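Local coordinates for protein (hdlp (histone deacetylase-like protein)) (Aquifex aeolicus, PDB 1C3P) that is a bacterial homologue of histone deacetylases that binds zinc and probably removes acetyl groups from acetylated substrates, at residues A[10-15]-A[47-52]; A[115-120]-A[288-293]; A[259-264]-A[354-359]; A[277-282]-A[311-316]. One frame throughout, in Å; residues are numbered along the deposited sequence.

Contact 1: A[10-15]-A[47-52]; sequences LDYGKY and IKSRPA
Asp11 faces Lys48 across the gap, and the carboxylate OD2 and the ammonium NZ stand 3.1 Å apart in a salt bridge. The ammonium lies almost in line with the CG-OD2 bond. The lysine chain is straight through its methylenes and folds only at the last torsion (chi4 60°), the bend that turns NZ to the acid; the two side chains cross at about a right angle. OD2 is shared, since it is also hydrogen-bonded to Thr9 OG1, so two partners hold this one oxygen. Tyr12 follows; its chi1 of -71°, with CG opposite the carbonyl carbon, turns the ring so that its far end comes to Ser49, whose OG lies obliquely to it, 3.7 Å from CE1. Tyr12 OH comes within 3.2 Å of Ser49 OG, and each of these hydroxyls is hydrogen-bonded to Ser109 OG, which draws the three together. Beyond Tyr12 the segment serves its own shape: Lys14 N binds Asp11 O at 2.9 Å and Tyr15 N binds Tyr12 O at 3.0 Å, the i+3 pattern of a 3-10 turn. Tyr15 then lays one ring face over Asp11 O, which sits 3.4 Å above the plane. The contact lies away from the zinc site and joins the loop after strand 4-8 to the end of strand 46-48, an outermost strand of the parallel sheet. These strands are neighbours, Ile47 and Ser49 pairing with Gly8. Helix 28-37 packs against Leu10 and Tyr12, while helix 98-118 contributes Ser109 and touches Tyr15, Ile47 and Arg50.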
loop_
_atom_site.group_PDB
_atom_site.type_symbol
_atom_site.label_atom_id
_atom_site.label_comp_id
_atom_site.label_asym_id
_atom_site.label_seq_id
_atom_site.Cartn_x
_atom_site.Cartn_y
_atom_site.Cartn_z
ATOM N N LEU A 10 -8.581 -13.312 -9.537
ATOM C CA LEU A 10 -7.937 -13.005 -10.812
ATOM C C LEU A 10 -8.705 -11.930 -11.577
ATOM O O LEU A 10 -8.202 -11.384 -12.563
ATOM C CB LEU A 10 -7.804 -14.264 -11.685
ATOM C CG LEU A 10 -6.786 -15.332 -11.276
ATOM C CD1 LEU A 10 -5.407 -14.699 -11.193
ATOM C CD2 LEU A 10 -7.156 -15.936 -9.947
ATOM N N ASP A 11 -9.912 -11.615 -11.105
ATOM C CA ASP A 11 -10.756 -10.609 -11.746
ATOM C C ASP A 11 -10.144 -9.215 -11.806
ATOM O O ASP A 11 -10.509 -8.417 -12.680
ATOM C CB ASP A 11 -12.124 -10.541 -11.058
ATOM C CG ASP A 11 -12.876 -11.856 -11.139
ATOM O OD1 ASP A 11 -12.876 -12.460 -12.230
ATOM O OD2 ASP A 11 -13.473 -12.278 -10.126
ATOM N N TYR A 12 -9.232 -8.901 -10.884
ATOM C CA TYR A 12 -8.599 -7.589 -10.913
ATOM C C TYR A 12 -7.951 -7.382 -12.288
ATOM O O TYR A 12 -7.823 -6.248 -12.764
ATOM C CB TYR A 12 -7.531 -7.464 -9.815
ATOM C CG TYR A 12 -8.085 -7.373 -8.406
ATOM C CD1 TYR A 12 -7.818 -8.367 -7.461
ATOM C CD2 TYR A 12 -8.851 -6.276 -8.011
ATOM C CE1 TYR A 12 -8.297 -8.269 -6.152
ATOM C CE2 TYR A 12 -9.334 -6.162 -6.707
ATOM C CZ TYR A 12 -9.052 -7.158 -5.784
ATOM O OH TYR A 12 -9.501 -7.027 -4.482
ATOM N N GLY A 13 -7.564 -8.487 -12.923
ATOM C CA GLY A 13 -6.928 -8.427 -14.234
ATOM C C GLY A 13 -7.759 -7.768 -15.318
ATOM O O GLY A 13 -7.208 -7.312 -16.316
ATOM N N LYS A 14 -9.078 -7.711 -15.125
ATOM C CA LYS A 14 -9.981 -7.094 -16.095
ATOM C C LYS A 14 -10.319 -5.634 -15.801
ATOM O O LYS A 14 -11.089 -5.017 -16.540
ATOM C CB LYS A 14 -11.288 -7.894 -16.198
ATOM C CG LYS A 14 -11.198 -9.167 -17.043
ATOM C CD LYS A 14 -10.932 -8.887 -18.541
ATOM C CE LYS A 14 -12.098 -8.194 -19.259
ATOM N NZ LYS A 14 -12.398 -6.817 -18.765
ATOM N N TYR A 15 -9.757 -5.088 -14.725
ATOM C CA TYR A 15 -10.005 -3.692 -14.335
ATOM C C TYR A 15 -8.664 -2.977 -14.228
ATOM O O TYR A 15 -8.331 -2.416 -13.185
ATOM C CB TYR A 15 -10.727 -3.638 -12.980
ATOM C CG TYR A 15 -11.923 -4.548 -12.933
ATOM C CD1 TYR A 15 -12.147 -5.377 -11.835
ATOM C CD2 TYR A 15 -12.791 -4.646 -14.021
ATOM C CE1 TYR A 15 -13.203 -6.293 -11.825
ATOM C CE2 TYR A 15 -13.845 -5.554 -14.021
ATOM C CZ TYR A 15 -14.041 -6.376 -12.923
ATOM O OH TYR A 15 -15.065 -7.305 -12.928
ATOM N N ILE A 47 -9.115 -16.398 -0.068
ATOM C CA ILE A 47 -10.497 -15.964 0.117
ATOM C C ILE A 47 -10.803 -15.093 -1.094
ATOM O O ILE A 47 -10.054 -14.153 -1.385
ATOM C CB ILE A 47 -10.675 -15.133 1.423
ATOM C CG1 ILE A 47 -10.495 -16.042 2.645
ATOM C CG2 ILE A 47 -12.060 -14.482 1.464
ATOM C CD1 ILE A 47 -11.563 -17.108 2.787
ATOM N N LYS A 48 -11.889 -15.398 -1.803
ATOM C CA LYS A 48 -12.248 -14.619 -2.987
ATOM C C LYS A 48 -12.738 -13.232 -2.577
ATOM O O LYS A 48 -13.617 -13.105 -1.736
ATOM C CB LYS A 48 -13.355 -15.317 -3.794
ATOM C CG LYS A 48 -13.774 -14.558 -5.047
ATOM C CD LYS A 48 -14.881 -15.287 -5.805
ATOM C CE LYS A 48 -15.273 -14.537 -7.069
ATOM N NZ LYS A 48 -14.132 -14.384 -8.015
ATOM N N SER A 49 -12.175 -12.206 -3.195
ATOM C CA SER A 49 -12.557 -10.827 -2.923
ATOM C C SER A 49 -14.027 -10.570 -3.239
ATOM O O SER A 49 -14.572 -11.106 -4.211
ATOM C CB SER A 49 -11.737 -9.861 -3.781
ATOM O OG SER A 49 -10.324 -10.007 -3.604
ATOM N N ARG A 50 -14.658 -9.739 -2.415
ATOM C CA ARG A 50 -16.042 -9.347 -2.619
ATOM C C ARG A 50 -16.080 -7.820 -2.697
ATOM O O ARG A 50 -15.197 -7.133 -2.180
ATOM C CB ARG A 50 -16.930 -9.772 -1.438
ATOM C CG ARG A 50 -16.719 -8.963 -0.136
ATOM C CD ARG A 50 -17.742 -9.382 0.904
ATOM N NE ARG A 50 -17.529 -8.804 2.229
ATOM C CZ ARG A 50 -17.633 -7.521 2.543
ATOM N NH1 ARG A 50 -17.957 -6.616 1.624
ATOM N NH2 ARG A 50 -17.430 -7.138 3.798
ATOM N N PRO A 51 -17.080 -7.265 -3.386
ATOM C CA PRO A 51 -17.176 -5.807 -3.469
ATOM C C PRO A 51 -17.530 -5.218 -2.103
ATOM O O PRO A 51 -18.195 -5.877 -1.297
ATOM C CB PRO A 51 -18.335 -5.601 -4.448
ATOM C CG PRO A 51 -18.283 -6.859 -5.303
ATOM C CD PRO A 51 -18.127 -7.889 -4.206
ATOM N N ALA A 52 -17.071 -3.994 -1.833
ATOM C CA ALA A 52 -17.445 -3.292 -0.611
ATOM C C ALA A 52 -18.923 -2.934 -0.837
ATOM O O ALA A 52 -19.315 -2.626 -1.964
ATOM C CB ALA A 52 -16.618 -2.018 -0.457
#

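Contact 2: A[115-120]-A[288-293]; sequences EEFLKG and EGVYLG
Phe117 sends its ring from the last turn of helix 98-118 against Val290 and the chain entering strand 290-292, part of the parallel sheet of the alpha/beta fold; CG lies opposite the backbone N (chi1 -177°), and the ring is oblique to all three partners. Its root meets the strand first: Val290 CG2 is 3.7 Å from Phe117 CG, and just as near to CB. Farther out, the ring runs along the backbone, with CD1 3.6 Å from Gly289 O and CZ 3.5 Å from Glu288 O. Glu288 brings only CB near the ring; its chain bends at chi2 and carries the carboxylate off to a salt bridge with Arg283 and to Tyr291 OH, which lies 2.8 Å from Glu288 OE1. The same hydroxyl accepts Gly289 N at 3.0 Å (163°), tying down the backbone on which the ring rests. Were Phe117 cut back to an alanine, a gap would probably open beside Val290 CG2 and the Glu288 and Gly289 carbonyls would lose the ring packed against them. Gly120, with positive phi, follows the helix in a Schellman motif. Apolar and van der Waals packing thus joins helix and strand, while the polar bonds of Glu288 and Tyr291 brace the strand side.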
loop_
_atom_site.group_PDB
_atom_site.type_symbol
_atom_site.label_atom_id
_atom_site.label_comp_id
_atom_site.label_asym_id
_atom_site.label_seq_id
_atom_site.Cartn_x
_atom_site.Cartn_y
_atom_site.Cartn_z
ATOM N N GLU A 115 -12.133 -8.526 8.782
ATOM C CA GLU A 115 -13.039 -9.563 9.310
ATOM C C GLU A 115 -12.236 -10.783 9.756
ATOM O O GLU A 115 -12.468 -11.339 10.833
ATOM C CB GLU A 115 -14.064 -10.002 8.251
ATOM C CG GLU A 115 -15.136 -8.978 7.943
ATOM C CD GLU A 115 -15.997 -9.359 6.746
ATOM O OE1 GLU A 115 -15.751 -10.417 6.117
ATOM O OE2 GLU A 115 -16.921 -8.593 6.417
ATOM N N GLU A 116 -11.292 -11.196 8.918
ATOM C CA GLU A 116 -10.456 -12.352 9.221
ATOM C C GLU A 116 -9.601 -12.125 10.448
ATOM O O GLU A 116 -9.473 -13.014 11.295
ATOM C CB GLU A 116 -9.571 -12.682 8.032
ATOM C CG GLU A 116 -10.332 -13.242 6.858
ATOM C CD GLU A 116 -11.150 -14.458 7.257
ATOM O OE1 GLU A 116 -10.563 -15.432 7.767
ATOM O OE2 GLU A 116 -12.376 -14.435 7.069
ATOM N N PHE A 117 -9.015 -10.936 10.546
ATOM C CA PHE A 117 -8.181 -10.617 11.692
ATOM C C PHE A 117 -8.992 -10.674 12.984
ATOM O O PHE A 117 -8.510 -11.170 14.005
ATOM C CB PHE A 117 -7.591 -9.218 11.551
ATOM C CG PHE A 117 -6.651 -8.850 12.667
ATOM C CD1 PHE A 117 -5.353 -9.345 12.686
ATOM C CD2 PHE A 117 -7.079 -8.039 13.718
ATOM C CE1 PHE A 117 -4.481 -9.037 13.739
ATOM C CE2 PHE A 117 -6.217 -7.727 14.775
ATOM C CZ PHE A 117 -4.918 -8.227 14.783
ATOM N N LEU A 118 -10.219 -10.158 12.938
ATOM C CA LEU A 118 -11.084 -10.130 14.105
ATOM C C LEU A 118 -11.574 -11.511 14.511
ATOM O O LEU A 118 -12.076 -11.687 15.620
ATOM C CB LEU A 118 -12.261 -9.185 13.875
ATOM C CG LEU A 118 -11.878 -7.696 13.817
ATOM C CD1 LEU A 118 -13.110 -6.863 13.570
ATOM C CD2 LEU A 118 -11.238 -7.267 15.128
ATOM N N LYS A 119 -11.429 -12.485 13.617
ATOM C CA LYS A 119 -11.800 -13.872 13.909
ATOM C C LYS A 119 -10.589 -14.511 14.572
ATOM O O LYS A 119 -10.643 -15.652 15.033
ATOM C CB LYS A 119 -12.067 -14.663 12.635
ATOM C CG LYS A 119 -13.212 -14.180 11.785
ATOM C CD LYS A 119 -13.239 -14.987 10.499
ATOM C CE LYS A 119 -14.415 -14.615 9.648
ATOM N NZ LYS A 119 -14.335 -15.410 8.419
ATOM N N GLY A 120 -9.479 -13.782 14.575
ATOM C CA GLY A 120 -8.271 -14.308 15.170
ATOM C C GLY A 120 -7.303 -14.866 14.152
ATOM O O GLY A 120 -6.305 -15.487 14.519
ATOM N N GLU A 288 0.832 -8.839 15.805
ATOM C CA GLU A 288 0.089 -9.018 14.563
ATOM C C GLU A 288 -0.933 -7.914 14.298
ATOM O O GLU A 288 -1.586 -7.403 15.217
ATOM C CB GLU A 288 -0.636 -10.362 14.556
ATOM C CG GLU A 288 0.282 -11.587 14.547
ATOM C CD GLU A 288 1.238 -11.600 13.367
ATOM O OE1 GLU A 288 0.784 -11.404 12.218
ATOM O OE2 GLU A 288 2.447 -11.821 13.585
ATOM N N GLY A 289 -1.060 -7.561 13.023
ATOM C CA GLY A 289 -1.993 -6.531 12.608
ATOM C C GLY A 289 -2.645 -6.913 11.293
ATOM O O GLY A 289 -2.517 -8.052 10.858
ATOM N N VAL A 290 -3.337 -5.964 10.666
ATOM C CA VAL A 290 -4.013 -6.192 9.396
ATOM C C VAL A 290 -3.054 -5.707 8.307
ATOM O O VAL A 290 -2.587 -4.561 8.355
ATOM C CB VAL A 290 -5.357 -5.401 9.360
ATOM C CG1 VAL A 290 -6.068 -5.562 8.003
ATOM C CG2 VAL A 290 -6.269 -5.913 10.485
ATOM N N TYR A 291 -2.757 -6.575 7.339
ATOM C CA TYR A 291 -1.813 -6.246 6.271
ATOM C C TYR A 291 -2.445 -5.950 4.905
ATOM O O TYR A 291 -3.251 -6.729 4.380
ATOM C CB TYR A 291 -0.795 -7.377 6.148
ATOM C CG TYR A 291 -0.253 -7.791 7.499
ATOM C CD1 TYR A 291 -0.450 -9.086 7.998
ATOM C CD2 TYR A 291 0.398 -6.870 8.311
ATOM C CE1 TYR A 291 -0.010 -9.442 9.282
ATOM C CE2 TYR A 291 0.837 -7.212 9.586
ATOM C CZ TYR A 291 0.632 -8.490 10.068
ATOM O OH TYR A 291 1.075 -8.802 11.335
ATOM N N LEU A 292 -2.042 -4.822 4.330
ATOM C CA LEU A 292 -2.573 -4.375 3.042
ATOM C C LEU A 292 -1.459 -4.165 2.039
ATOM O O LEU A 292 -0.307 -3.968 2.418
ATOM C CB LEU A 292 -3.308 -3.034 3.219
ATOM C CG LEU A 292 -4.372 -2.915 4.313
ATOM C CD1 LEU A 292 -4.935 -1.465 4.313
ATOM C CD2 LEU A 292 -5.470 -3.920 4.073
ATOM N N GLY A 293 -1.812 -4.191 0.751
ATOM C CA GLY A 293 -0.823 -3.960 -0.286
ATOM C C GLY A 293 -0.618 -2.457 -0.410
ATOM O O GLY A 293 -0.809 -1.705 0.554
#

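Contact 3: A[259-264]-A[354-359]; sequences PLLEDY and PWRGGE
Leu261 and Glu262 fill the two middle positions of a type I beta turn, Leu260 to Asp263, closed by Asp263 N bonding to Leu260 O at 3.0 Å, and the opposing 354-359 segment is irregular, approaching no nearer than 8.9 Å between Leu261 CA and Arg356 CA. The junction is an end-on, two-bond salt bridge: the Arg356 guanidinium gives one nitrogen to each carboxylate oxygen of Glu262. NH1 reaches Glu262 OE1 at 3.1 Å (157°) and NH2 reaches Glu262 OE2 at 3.0 Å (146°), both on the syn side of the acid. The grip is twisted, because the two planes lie 46° apart. Arg356 is stretched from CG to NE, which lets it span the gap, whereas Glu262 bends at chi2 to turn its carboxylate back to the arginine. OE2 is also hydrogen-bonded to Tyr346 OH, so a third group sets the orientation of the acid. The turn lies just after Asp258, which binds zinc in this protein although no zinc is bound to this chain in the model, and the Glu262 and Asp258 side chains are about 10 Å apart; the bridge therefore ties the late loop before helix 362-372 to a neighbour of the metal site. Arg356 NH1 donates to Leu270 O as well. Leu261 covers one guanidinium face, its CD2 lying 3.7 Å above the plane and offset toward the rim, and its CB rests 3.3 Å from Arg356 NH1.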
loop_
_atom_site.group_PDB
_atom_site.type_symbol
_atom_site.label_atom_id
_atom_site.label_comp_id
_atom_site.label_asym_id
_atom_site.label_seq_id
_atom_site.Cartn_x
_atom_site.Cartn_y
_atom_site.Cartn_z
ATOM N N PRO A 259 9.050 1.212 -2.827
ATOM C CA PRO A 259 10.342 1.649 -2.287
ATOM C C PRO A 259 11.563 0.908 -2.881
ATOM O O PRO A 259 12.701 1.328 -2.692
ATOM C CB PRO A 259 10.185 1.405 -0.780
ATOM C CG PRO A 259 9.230 0.239 -0.737
ATOM C CD PRO A 259 8.203 0.678 -1.740
ATOM N N LEU A 260 11.325 -0.176 -3.614
ATOM C CA LEU A 260 12.415 -0.955 -4.200
ATOM C C LEU A 260 13.190 -0.262 -5.317
ATOM O O LEU A 260 12.650 0.527 -6.104
ATOM C CB LEU A 260 11.885 -2.302 -4.726
ATOM C CG LEU A 260 11.186 -3.198 -3.699
ATOM C CD1 LEU A 260 10.435 -4.326 -4.411
ATOM C CD2 LEU A 260 12.190 -3.723 -2.707
ATOM N N LEU A 261 14.475 -0.583 -5.382
ATOM C CA LEU A 261 15.372 -0.033 -6.397
ATOM C C LEU A 261 14.807 -0.134 -7.816
ATOM O O LEU A 261 14.889 0.820 -8.594
ATOM C CB LEU A 261 16.721 -0.758 -6.321
ATOM C CG LEU A 261 17.733 -0.483 -7.440
ATOM C CD1 LEU A 261 18.005 1.002 -7.531
ATOM C CD2 LEU A 261 19.018 -1.250 -7.168
ATOM N N GLU A 262 14.206 -1.272 -8.147
ATOM C CA GLU A 262 13.665 -1.476 -9.487
ATOM C C GLU A 262 12.410 -0.693 -9.847
ATOM O O GLU A 262 12.018 -0.655 -11.017
ATOM C CB GLU A 262 13.412 -2.962 -9.734
ATOM C CG GLU A 262 14.676 -3.781 -9.815
ATOM C CD GLU A 262 15.142 -4.271 -8.472
ATOM O OE1 GLU A 262 14.623 -3.802 -7.432
ATOM O OE2 GLU A 262 16.047 -5.125 -8.461
ATOM N N ASP A 263 11.776 -0.061 -8.863
ATOM C CA ASP A 263 10.571 0.706 -9.144
ATOM C C ASP A 263 10.987 2.154 -9.344
ATOM O O ASP A 263 11.509 2.820 -8.436
ATOM C CB ASP A 263 9.561 0.530 -8.002
ATOM C CG ASP A 263 8.185 1.065 -8.351
ATOM O OD1 ASP A 263 7.203 0.501 -7.839
ATOM O OD2 ASP A 263 8.082 2.049 -9.121
ATOM N N TYR A 264 10.761 2.625 -10.562
ATOM C CA TYR A 264 11.154 3.963 -10.952
ATOM C C TYR A 264 10.271 5.041 -10.357
ATOM O O TYR A 264 10.635 6.209 -10.378
ATOM C CB TYR A 264 11.202 4.068 -12.492
ATOM C CG TYR A 264 9.878 4.299 -13.190
ATOM C CD1 TYR A 264 9.230 5.541 -13.113
ATOM C CD2 TYR A 264 9.277 3.292 -13.945
ATOM C CE1 TYR A 264 8.024 5.774 -13.768
ATOM C CE2 TYR A 264 8.062 3.514 -14.609
ATOM C CZ TYR A 264 7.443 4.759 -14.514
ATOM O OH TYR A 264 6.244 4.990 -15.156
ATOM N N PRO A 354 20.107 -9.307 -3.154
ATOM C CA PRO A 354 21.130 -9.075 -2.133
ATOM C C PRO A 354 20.811 -7.804 -1.366
ATOM O O PRO A 354 20.092 -6.937 -1.863
ATOM C CB PRO A 354 22.398 -8.914 -2.967
ATOM C CG PRO A 354 21.860 -8.232 -4.204
ATOM C CD PRO A 354 20.700 -9.171 -4.494
ATOM N N TRP A 355 21.332 -7.689 -0.155
ATOM C CA TRP A 355 21.094 -6.469 0.593
ATOM C C TRP A 355 21.634 -5.291 -0.195
ATOM O O TRP A 355 22.530 -5.456 -1.024
ATOM C CB TRP A 355 21.765 -6.519 1.958
ATOM C CG TRP A 355 20.957 -7.265 2.935
ATOM C CD1 TRP A 355 20.906 -8.620 3.109
ATOM C CD2 TRP A 355 19.986 -6.707 3.814
ATOM N NE1 TRP A 355 19.952 -8.936 4.051
ATOM C CE2 TRP A 355 19.372 -7.777 4.498
ATOM C CE3 TRP A 355 19.570 -5.402 4.090
ATOM C CZ2 TRP A 355 18.366 -7.580 5.441
ATOM C CZ3 TRP A 355 18.574 -5.206 5.024
ATOM C CH2 TRP A 355 17.981 -6.288 5.687
ATOM N N ARG A 356 21.071 -4.113 0.062
ATOM C CA ARG A 356 21.476 -2.882 -0.608
ATOM C C ARG A 356 21.603 -1.819 0.471
ATOM O O ARG A 356 20.854 -0.843 0.504
ATOM C CB ARG A 356 20.423 -2.481 -1.652
ATOM C CG ARG A 356 20.288 -3.509 -2.772
ATOM C CD ARG A 356 19.049 -3.340 -3.630
ATOM N NE ARG A 356 19.021 -4.376 -4.662
ATOM C CZ ARG A 356 17.979 -4.639 -5.442
ATOM N NH1 ARG A 356 16.856 -3.939 -5.316
ATOM N NH2 ARG A 356 18.065 -5.602 -6.353
ATOM N N GLY A 357 22.568 -2.014 1.362
ATOM C CA GLY A 357 22.751 -1.075 2.450
ATOM C C GLY A 357 23.788 -0.001 2.217
ATOM O O GLY A 357 24.202 0.261 1.088
ATOM N N GLY A 358 24.203 0.627 3.308
ATOM C CA GLY A 358 25.190 1.683 3.233
ATOM C C GLY A 358 25.174 2.453 4.537
ATOM O O GLY A 358 24.604 2.001 5.523
ATOM N N GLU A 359 25.798 3.622 4.551
ATOM C CA GLU A 359 25.821 4.432 5.754
ATOM C C GLU A 359 24.518 5.189 5.904
ATOM O O GLU A 359 23.799 5.407 4.932
ATOM C CB GLU A 359 26.963 5.441 5.683
ATOM C CG GLU A 359 28.345 4.846 5.803
ATOM C CD GLU A 359 29.431 5.880 5.556
ATOM O OE1 GLU A 359 29.369 6.972 6.165
ATOM O OE2 GLU A 359 30.346 5.595 4.756
#

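Contact 4: A[277-282]-A[311-316]; sequences KAFNIV and CELSGR
Two helices of the alpha/beta fold, 272-286 and 299-314, pack side by side here; the first is the helix of a beta-alpha-beta crossover from strand 250-254 to strand 290-292, and the second follows that strand. At the inner level Leu313 puts CD2 into the plane of the Phe279 ring at its edge, 3.4 Å from CZ, a tight approach with the two side chains at about a right angle. Phe279 extends across because its CG lies opposite the backbone N (chi1 172°). At the outer level Asn280 and Glu312 approach from opposite directions, their amide and carboxylate planes 81° apart. Asn280 OD1 and Glu312 OE1, both acceptors, are 3.4 Å apart. Arg283 NH1 probably makes this closeness tolerable: it forms a salt bridge with Glu312 OE1 and a weak hydrogen bond with Asn280 OD1. With a glutamine in place of Glu312, Arg283 NH1 would probably lose its charged mate on helix 299-314, leaving the arginine to Glu288 and the weak bond to Asn280. Below, Phe279 packs on Leu253 and stands edge-to-face with Tyr291, while Leu313 rests on Val122 and Phe124, so both helices sit upon the sheet, and helix 228-245 flanks 272-286 at Ala278 and Ile281.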
loop_
_atom_site.group_PDB
_atom_site.type_symbol
_atom_site.label_atom_id
_atom_site.label_comp_id
_atom_site.label_asym_id
_atom_site.label_seq_id
_atom_site.Cartn_x
_atom_site.Cartn_y
_atom_site.Cartn_z
ATOM N N LYS A 277 12.412 -7.355 6.068
ATOM C CA LYS A 277 12.788 -7.073 7.448
ATOM C C LYS A 277 11.956 -5.967 8.065
ATOM O O LYS A 277 11.657 -5.998 9.260
ATOM C CB LYS A 277 14.266 -6.701 7.569
ATOM C CG LYS A 277 15.185 -7.876 7.526
ATOM C CD LYS A 277 16.500 -7.529 8.202
ATOM C CE LYS A 277 16.273 -7.152 9.660
ATOM N NZ LYS A 277 17.550 -6.846 10.355
ATOM N N ALA A 278 11.581 -4.984 7.252
ATOM C CA ALA A 278 10.771 -3.866 7.743
ATOM C C ALA A 278 9.441 -4.413 8.267
ATOM O O ALA A 278 8.956 -4.049 9.348
ATOM C CB ALA A 278 10.515 -2.859 6.595
ATOM N N PHE A 279 8.853 -5.300 7.480
ATOM C CA PHE A 279 7.592 -5.941 7.837
ATOM C C PHE A 279 7.717 -6.659 9.188
ATOM O O PHE A 279 6.852 -6.535 10.066
ATOM C CB PHE A 279 7.230 -6.948 6.738
ATOM C CG PHE A 279 6.049 -7.813 7.066
ATOM C CD1 PHE A 279 4.766 -7.269 7.148
ATOM C CD2 PHE A 279 6.213 -9.180 7.258
ATOM C CE1 PHE A 279 3.659 -8.092 7.413
ATOM C CE2 PHE A 279 5.117 -10.006 7.521
ATOM C CZ PHE A 279 3.838 -9.463 7.596
ATOM N N ASN A 280 8.799 -7.411 9.350
ATOM C CA ASN A 280 9.011 -8.143 10.587
ATOM C C ASN A 280 9.343 -7.263 11.779
ATOM O O ASN A 280 9.015 -7.602 12.916
ATOM C CB ASN A 280 10.077 -9.225 10.384
ATOM C CG ASN A 280 9.594 -10.328 9.456
ATOM O OD1 ASN A 280 8.423 -10.710 9.495
ATOM N ND2 ASN A 280 10.494 -10.866 8.645
ATOM N N ILE A 281 9.982 -6.131 11.518
ATOM C CA ILE A 281 10.293 -5.187 12.582
ATOM C C ILE A 281 8.990 -4.610 13.147
ATOM O O ILE A 281 8.869 -4.389 14.354
ATOM C CB ILE A 281 11.153 -4.020 12.064
ATOM C CG1 ILE A 281 12.569 -4.504 11.761
ATOM C CG2 ILE A 281 11.176 -2.902 13.084
ATOM C CD1 ILE A 281 13.469 -3.411 11.189
ATOM N N VAL A 282 8.019 -4.345 12.277
ATOM C CA VAL A 282 6.746 -3.792 12.735
ATOM C C VAL A 282 6.050 -4.823 13.621
ATOM O O VAL A 282 5.530 -4.501 14.694
ATOM C CB VAL A 282 5.817 -3.417 11.555
ATOM C CG1 VAL A 282 4.418 -3.128 12.077
ATOM C CG2 VAL A 282 6.355 -2.168 10.847
ATOM N N CYS A 311 5.305 -15.747 2.085
ATOM C CA CYS A 311 6.080 -16.832 2.676
ATOM C C CYS A 311 6.273 -16.619 4.180
ATOM O O CYS A 311 6.134 -17.564 4.949
ATOM C CB CYS A 311 7.440 -16.990 1.967
ATOM S SG CYS A 311 7.367 -17.713 0.290
ATOM N N GLU A 312 6.574 -15.386 4.607
ATOM C CA GLU A 312 6.743 -15.088 6.044
ATOM C C GLU A 312 5.458 -15.386 6.821
ATOM O O GLU A 312 5.472 -16.060 7.852
ATOM C CB GLU A 312 7.041 -13.603 6.285
ATOM C CG GLU A 312 8.336 -13.263 6.992
ATOM C CD GLU A 312 8.594 -14.056 8.259
ATOM O OE1 GLU A 312 7.758 -14.057 9.191
ATOM O OE2 GLU A 312 9.666 -14.682 8.318
ATOM N N LEU A 313 4.343 -14.848 6.337
ATOM C CA LEU A 313 3.053 -15.037 7.005
ATOM C C LEU A 313 2.595 -16.490 7.014
ATOM O O LEU A 313 2.127 -16.985 8.040
ATOM C CB LEU A 313 1.967 -14.198 6.328
ATOM C CG LEU A 313 2.047 -12.674 6.417
ATOM C CD1 LEU A 313 0.926 -12.075 5.585
ATOM C CD2 LEU A 313 1.933 -12.237 7.863
ATOM N N SER A 314 2.751 -17.137 5.862
ATOM C CA SER A 314 2.342 -18.522 5.614
ATOM C C SER A 314 3.227 -19.539 6.330
ATOM O O SER A 314 2.858 -20.703 6.483
ATOM C CB SER A 314 2.353 -18.793 4.096
ATOM O OG SER A 314 1.911 -20.100 3.783
ATOM N N GLY A 315 4.397 -19.105 6.759
ATOM C CA GLY A 315 5.285 -20.003 7.464
ATOM C C GLY A 315 6.009 -20.985 6.573
ATOM O O GLY A 315 6.306 -22.106 6.984
ATOM N N ARG A 316 6.288 -20.595 5.340
ATOM C CA ARG A 316 7.010 -21.506 4.474
ATOM C C ARG A 316 8.363 -20.940 4.076
ATOM O O ARG A 316 8.550 -19.727 4.023
ATOM C CB ARG A 316 6.190 -21.833 3.237
ATOM C CG ARG A 316 6.001 -20.723 2.255
ATOM C CD ARG A 316 5.129 -21.262 1.136
ATOM N NE ARG A 316 3.772 -21.525 1.594
ATOM C CZ ARG A 316 2.861 -22.187 0.889
ATOM N NH1 ARG A 316 3.178 -22.656 -0.304
ATOM N NH2 ARG A 316 1.618 -22.322 1.342
#

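Overall arrangement
The contacts spread over the parallel sheet and its covering helices. Contacts 1 and 2, with centres 18 Å apart, are joined directly by a salt bridge, Arg50 NH2 to Glu115 OE2 at 3.0 Å. Contacts 2 and 4 lie closer, 14 Å between centres, and are linked by the Tyr291 ring of 288-293, which packs on Phe279 and places CE1 3.7 Å from Leu313 CD2. Contact 4 falls within the sequence spanned by contact 3, and Trp355 packs on Lys277 to connect them. Contacts 1 and 3 lie on opposite sides of the chain's centre, 31 Å apart between centres. Contact 3 approaches the zinc-binding Asp258, about 10 Å from Glu262 between side chains, whereas the other three lie away from that site.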